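Local coordinates for protein dual function macrocyclase-peptidase POPB (Galerina marginata, PDB 5N4B) that cleaves peptides on the C-terminal side of proline and converts a 25-residue intermediate into a macrocycle in amanitin toxin biosynthesis, at residues Pro13-Ser18 with Asp49-Ala54; Trp40-Thr45 with Ser670-Ala675. The protein carries 1 engineered substitution. All coordinates share one frame; numbering follows the deposited sequence.

Contact 1 (Pro13-Ser18 with Asp49-Ala54)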
loop_
_atom_site.group_PDB
_atom_site.type_symbol
_atom_site.label_atom_id
_atom_site.label_comp_id
_atom_site.label_asym_id
_atom_site.label_seq_id
_atom_site.Cartn_x
_atom_site.Cartn_y
_atom_site.Cartn_z
ATOM N N PRO A 13 17.038 -2.945 28.645
ATOM C CA PRO A 13 16.250 -2.249 29.657
ATOM C C PRO A 13 15.473 -3.178 30.574
ATOM O O PRO A 13 14.925 -4.215 30.162
ATOM C CB PRO A 13 15.298 -1.382 28.813
ATOM C CG PRO A 13 16.037 -1.121 27.559
ATOM C CD PRO A 13 16.722 -2.456 27.291
ATOM N N SER A 14 15.405 -2.772 31.838
ATOM C CA SER A 14 14.580 -3.451 32.829
ATOM C C SER A 14 13.122 -3.402 32.395
ATOM O O SER A 14 12.580 -2.337 32.117
ATOM C CB SER A 14 14.758 -2.713 34.161
ATOM O OG SER A 14 13.877 -3.220 35.151
ATOM N N THR A 15 12.504 -4.569 32.290
ATOM C CA THR A 15 11.159 -4.696 31.719
ATOM C C THR A 15 10.337 -5.592 32.624
ATOM O O THR A 15 10.559 -6.806 32.671
ATOM C CB THR A 15 11.209 -5.250 30.310
ATOM O OG1 THR A 15 12.087 -4.428 29.555
ATOM C CG2 THR A 15 9.838 -5.225 29.635
ATOM N N ARG A 16 9.392 -4.987 33.336
ATOM C CA ARG A 16 8.564 -5.718 34.276
ATOM C C ARG A 16 7.826 -6.840 33.577
ATOM O O ARG A 16 7.403 -6.702 32.433
ATOM C CB ARG A 16 7.529 -4.741 34.876
ATOM C CG ARG A 16 6.578 -5.378 35.866
ATOM C CD ARG A 16 5.859 -4.282 36.654
ATOM N NE ARG A 16 4.973 -3.484 35.815
ATOM C CZ ARG A 16 3.697 -3.781 35.586
ATOM N NH1 ARG A 16 3.131 -4.853 36.140
ATOM N NH2 ARG A 16 2.975 -3.007 34.811
ATOM N N ARG A 17 7.672 -7.972 34.268
ATOM C CA ARG A 17 6.869 -9.102 33.815
ATOM C C ARG A 17 5.688 -9.227 34.739
ATOM O O ARG A 17 5.853 -9.519 35.936
ATOM C CB ARG A 17 7.653 -10.404 33.804
ATOM C CG ARG A 17 8.750 -10.405 32.741
ATOM C CD ARG A 17 9.687 -11.617 32.837
ATOM N NE ARG A 17 8.973 -12.876 32.707
ATOM C CZ ARG A 17 8.558 -13.421 31.570
ATOM N NH1 ARG A 17 8.760 -12.815 30.409
ATOM N NH2 ARG A 17 7.949 -14.604 31.557
ATOM N N SER A 18 4.503 -8.987 34.216
ATOM C CA SER A 18 3.311 -9.112 35.027
ATOM C C SER A 18 2.906 -10.568 35.164
ATOM O O SER A 18 3.458 -11.472 34.530
ATOM C CB SER A 18 2.187 -8.292 34.440
ATOM O OG SER A 18 1.582 -9.018 33.378
ATOM N N ASP A 49 6.362 4.830 28.670
ATOM C CA ASP A 49 7.218 5.884 28.132
ATOM C C ASP A 49 8.668 5.703 28.568
ATOM O O ASP A 49 9.594 5.927 27.778
ATOM C CB ASP A 49 6.733 7.246 28.602
ATOM C CG ASP A 49 5.417 7.670 27.985
ATOM O OD1 ASP A 49 4.969 7.116 26.962
ATOM O OD2 ASP A 49 4.834 8.627 28.538
ATOM N N LYS A 50 8.895 5.316 29.820
ATOM C CA LYS A 50 10.262 5.077 30.280
ATOM C C LYS A 50 10.885 3.927 29.502
ATOM O O LYS A 50 12.062 3.978 29.120
ATOM C CB LYS A 50 10.330 4.807 31.781
ATOM C CG LYS A 50 10.136 6.061 32.638
ATOM C CD LYS A 50 10.114 5.735 34.146
ATOM C CE LYS A 50 9.725 6.970 34.975
ATOM N NZ LYS A 50 9.655 6.674 36.445
ATOM N N TRP A 51 10.105 2.896 29.250
ATOM C CA TRP A 51 10.604 1.735 28.528
ATOM C C TRP A 51 10.885 2.068 27.072
ATOM O O TRP A 51 11.945 1.708 26.543
ATOM C CB TRP A 51 9.623 0.585 28.647
ATOM C CG TRP A 51 10.019 -0.711 27.948
ATOM C CD1 TRP A 51 10.752 -1.743 28.472
ATOM C CD2 TRP A 51 9.708 -1.088 26.609
ATOM N NE1 TRP A 51 10.919 -2.732 27.523
ATOM C CE2 TRP A 51 10.282 -2.350 26.368
ATOM C CE3 TRP A 51 9.013 -0.467 25.589
ATOM C CZ2 TRP A 51 10.160 -3.000 25.143
ATOM C CZ3 TRP A 51 8.907 -1.110 24.373
ATOM C CH2 TRP A 51 9.471 -2.368 24.169
ATOM N N THR A 52 9.971 2.766 26.402
ATOM C CA THR A 52 10.224 3.088 25.005
ATOM C C THR A 52 11.411 4.027 24.860
ATOM O O THR A 52 12.176 3.905 23.893
ATOM C CB THR A 52 8.990 3.685 24.308
ATOM O OG1 THR A 52 8.574 4.879 24.976
ATOM C CG2 THR A 52 7.839 2.711 24.290
ATOM N N THR A 53 11.544 4.987 25.788
ATOM C CA THR A 53 12.674 5.899 25.780
ATOM C C THR A 53 13.974 5.141 25.981
ATOM O O THR A 53 14.941 5.337 25.237
ATOM C CB THR A 53 12.486 6.961 26.867
ATOM O OG1 THR A 53 11.340 7.737 26.546
ATOM C CG2 THR A 53 13.715 7.869 26.944
ATOM N N ALA A 54 13.994 4.208 26.950
ATOM C CA ALA A 54 15.188 3.397 27.187
ATOM C C ALA A 54 15.543 2.552 25.954
ATOM O O ALA A 54 16.722 2.419 25.594
ATOM C CB ALA A 54 15.028 2.486 28.409
#
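The indole of W51 meets T15 at the edge of its five-membered ring, where NE1 and CD1 face the hydroxyl OG1 lying in the ring plane. S14 O lies at the same edge, 4.1 Å from W51 CD1. NE1 is 2.9 Å from T15 OG1, but the N-H points well off the oxygen, at an angle of 127°, and the hydrogen bond is weak. The T15 methyl CG2, 3.4 Å from W51 NE1, stands off the indole plane, toward one face, while OG1 keeps to the edge. The ring of F671, on helix 668-680, packs edge-to-face with the indole. T15 OG1 is anti to its own carbonyl carbon (chi1 -54°), which leaves it able to give its proton to P13 O, 2.9 Å from OG1, from above the carbonyl plane. Threonine suits the place because one side chain offers both a hydroxyl, for the N-H and the backbone oxygen, and a methyl to pack by the indole.

The contact lays the N-terminal arm, before strand 21-26, along helix 46-64, which itself rests on helix 668-680 of the alpha/beta-hydrolase domain. W51 reaches the arm because CG stands anti to the backbone N (chi1 -179°), swinging the large ring out from the helix.

One turn further along, P13 closes the contact with apolar packing: its ring carbon CG rests 3.8 Å from A54 CB. The small alanine lets the rigid pyrrolidine ring settle close to the helix, and the same proline also touches Q55 and L58 of that helix and Q678 of helix 668-680.

Contact 2 (Trp40-Thr45 with Ser670-Ala675)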
loop_
_atom_site.group_PDB
_atom_site.type_symbol
_atom_site.label_atom_id
_atom_site.label_comp_id
_atom_site.label_asym_id
_atom_site.label_seq_id
_atom_site.Cartn_x
_atom_site.Cartn_y
_atom_site.Cartn_z
ATOM N N TRP A 40 1.059 -5.203 29.700
ATOM C CA TRP A 40 1.109 -3.793 30.064
ATOM C C TRP A 40 1.714 -2.923 28.965
ATOM O O TRP A 40 1.464 -1.721 28.939
ATOM C CB TRP A 40 1.820 -3.603 31.400
ATOM C CG TRP A 40 3.232 -4.053 31.421
ATOM C CD1 TRP A 40 3.685 -5.302 31.690
ATOM C CD2 TRP A 40 4.363 -3.243 31.145
ATOM N NE1 TRP A 40 5.071 -5.312 31.591
ATOM C CE2 TRP A 40 5.504 -4.058 31.270
ATOM C CE3 TRP A 40 4.533 -1.892 30.825
ATOM C CZ2 TRP A 40 6.794 -3.570 31.094
ATOM C CZ3 TRP A 40 5.814 -1.413 30.641
ATOM C CH2 TRP A 40 6.930 -2.248 30.768
ATOM N N LEU A 41 2.453 -3.499 28.024
ATOM C CA LEU A 41 2.982 -2.749 26.888
ATOM C C LEU A 41 1.923 -2.440 25.863
ATOM O O LEU A 41 2.224 -1.757 24.880
ATOM C CB LEU A 41 4.172 -3.501 26.261
ATOM C CG LEU A 41 5.450 -3.376 27.084
ATOM C CD1 LEU A 41 6.550 -4.337 26.588
ATOM C CD2 LEU A 41 5.997 -1.935 27.026
ATOM N N GLU A 42 0.694 -2.916 26.052
ATOM C CA GLU A 42 -0.428 -2.497 25.216
ATOM C C GLU A 42 -0.886 -1.083 25.543
ATOM O O GLU A 42 -1.671 -0.512 24.767
ATOM C CB GLU A 42 -1.635 -3.410 25.392
ATOM C CG GLU A 42 -1.416 -4.827 24.935
ATOM C CD GLU A 42 -2.462 -5.804 25.429
ATOM O OE1 GLU A 42 -3.512 -5.419 26.019
ATOM O OE2 GLU A 42 -2.266 -7.012 25.206
ATOM N N GLU A 43 -0.429 -0.530 26.663
ATOM C CA GLU A 43 -1.027 0.656 27.240
ATOM C C GLU A 43 -0.159 1.875 27.012
ATOM O O GLU A 43 0.990 1.792 26.563
ATOM C CB GLU A 43 -1.213 0.468 28.740
ATOM C CG GLU A 43 -1.934 -0.793 29.166
ATOM C CD GLU A 43 -3.445 -0.807 28.905
ATOM O OE1 GLU A 43 -3.981 0.166 28.319
ATOM O OE2 GLU A 43 -4.066 -1.829 29.290
ATOM N N SER A 44 -0.704 3.028 27.373
ATOM C CA SER A 44 0.039 4.266 27.286
ATOM C C SER A 44 0.123 4.825 28.697
ATOM O O SER A 44 -0.903 5.200 29.291
ATOM C CB SER A 44 -0.639 5.244 26.332
ATOM O OG SER A 44 0.024 6.489 26.381
ATOM N N THR A 45 1.322 4.777 29.269
ATOM C CA THR A 45 1.542 5.122 30.669
ATOM C C THR A 45 2.954 5.673 30.838
ATOM O O THR A 45 3.823 5.558 29.962
ATOM C CB THR A 45 1.427 3.922 31.615
ATOM O OG1 THR A 45 2.554 3.068 31.384
ATOM C CG2 THR A 45 0.147 3.151 31.441
ATOM N N SER A 670 5.065 -5.183 18.147
ATOM C CA SER A 670 6.509 -5.121 18.187
ATOM C C SER A 670 7.051 -4.993 19.609
ATOM O O SER A 670 8.107 -5.548 19.927
ATOM C CB SER A 670 7.000 -3.917 17.413
ATOM O OG SER A 670 6.856 -4.127 16.028
ATOM N N PHE A 671 6.382 -4.218 20.471
ATOM C CA PHE A 671 6.863 -4.076 21.855
ATOM C C PHE A 671 6.887 -5.432 22.577
ATOM O O PHE A 671 7.877 -5.779 23.247
ATOM C CB PHE A 671 5.999 -3.097 22.650
ATOM C CG PHE A 671 6.016 -1.695 22.194
ATOM C CD1 PHE A 671 6.928 -1.224 21.254
ATOM C CD2 PHE A 671 5.071 -0.797 22.720
ATOM C CE1 PHE A 671 6.889 0.127 20.863
ATOM C CE2 PHE A 671 5.046 0.514 22.330
ATOM C CZ PHE A 671 5.953 0.972 21.394
ATOM N N LYS A 672 5.811 -6.200 22.456
ATOM C CA LYS A 672 5.801 -7.505 23.091
ATOM C C LYS A 672 6.863 -8.402 22.486
ATOM O O LYS A 672 7.530 -9.158 23.195
ATOM C CB LYS A 672 4.438 -8.162 22.973
ATOM C CG LYS A 672 3.351 -7.534 23.817
ATOM C CD LYS A 672 2.102 -8.424 23.765
ATOM C CE LYS A 672 0.985 -7.758 24.443
ATOM N NZ LYS A 672 -0.191 -8.611 24.317
ATOM N N PHE A 673 7.017 -8.360 21.167
ATOM C CA PHE A 673 7.986 -9.242 20.535
ATOM C C PHE A 673 9.399 -8.937 21.017
ATOM O O PHE A 673 10.140 -9.851 21.398
ATOM C CB PHE A 673 7.855 -9.229 19.013
ATOM C CG PHE A 673 8.720 -10.238 18.330
ATOM C CD1 PHE A 673 8.426 -11.584 18.464
ATOM C CD2 PHE A 673 9.823 -9.850 17.621
ATOM C CE1 PHE A 673 9.194 -12.542 17.831
ATOM C CE2 PHE A 673 10.613 -10.809 16.978
ATOM C CZ PHE A 673 10.292 -12.157 17.117
ATOM N N ILE A 674 9.799 -7.663 21.020
ATOM C CA ILE A 674 11.169 -7.317 21.410
ATOM C C ILE A 674 11.386 -7.596 22.900
ATOM O O ILE A 674 12.452 -8.073 23.311
ATOM C CB ILE A 674 11.570 -5.893 20.999
ATOM C CG1 ILE A 674 13.095 -5.670 21.060
ATOM C CG2 ILE A 674 10.872 -4.888 21.867
ATOM C CD1 ILE A 674 13.881 -6.526 20.104
ATOM N N ALA A 675 10.380 -7.341 23.732
ATOM C CA ALA A 675 10.539 -7.652 25.154
ATOM C C ALA A 675 10.715 -9.149 25.371
ATOM O O ALA A 675 11.497 -9.580 26.233
ATOM C CB ALA A 675 9.321 -7.121 25.912
#
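A buried packing contact within the catalytic alpha/beta-hydrolase domain, to which the N-terminal segment before the propeller belongs, joins the short 3-10 turn at W40-E42 to helix 668-680, with a salt bridge at one side. The turn precedes helix 46-64, in the N-terminal part of the chain, so residues more than six hundred positions apart meet here. L41 fills the middle: its CB lies 4.1 Å from F671 CB, and its branch CD1 reaches over to A675 CB at 4.0 Å, one helical turn on. A branched leucine suits the place, since it can lie across the groove between two residues on the same side of a helix, and the small alanine gives it room. The carbonyl oxygen of L41 lies in the plane of the F671 ring at its edge, 3.7 Å from CD2, where the ring's C-H hydrogens carry a slight positive charge. Elsewhere F671 packs against V658 and I690 of the central sheet, and its side chain stands about 9 Å from that of D662 of the charge relay system.

At the flank, the extended side chains of E42 and K672 cross at a slant, so that K672 NZ comes to E42 OE2 while K672 CE packs 3.8 Å from E42 CG. K672 NZ donates to E42 OE2 at 2.8 Å, using the anti lone pair of that oxygen, the one turned away from OE1. E42 OE2 is also bridged to K610, and K672 NZ to D36 and D607. The buried ammonium of K672 thus faces three carboxylates and the carboxylate of E42 two lysines, which probably favours the charged form of both.

Contact 1 lies at the surface and contact 2 is buried, yet their centres are only 9 Å apart, and W51 joins them: its ring packs on L41 and on F671 and I674 of contact 2. A further tie comes from the arm, where the carbonyl oxygen of R16 probably accepts a hydrogen bond from W40 NE1, 2.8 Å away. Both contacts concern N-terminal elements gathered round helix 668-680, which contact 2 meets directly and contact 1 both through helix 46-64 and, by P13 and R17, near its C-terminal end. Their chemistry follows their depth: a weak indole-hydroxyl bond and proline-alanine packing outside, against leucine packing and a shared salt-bridge network within.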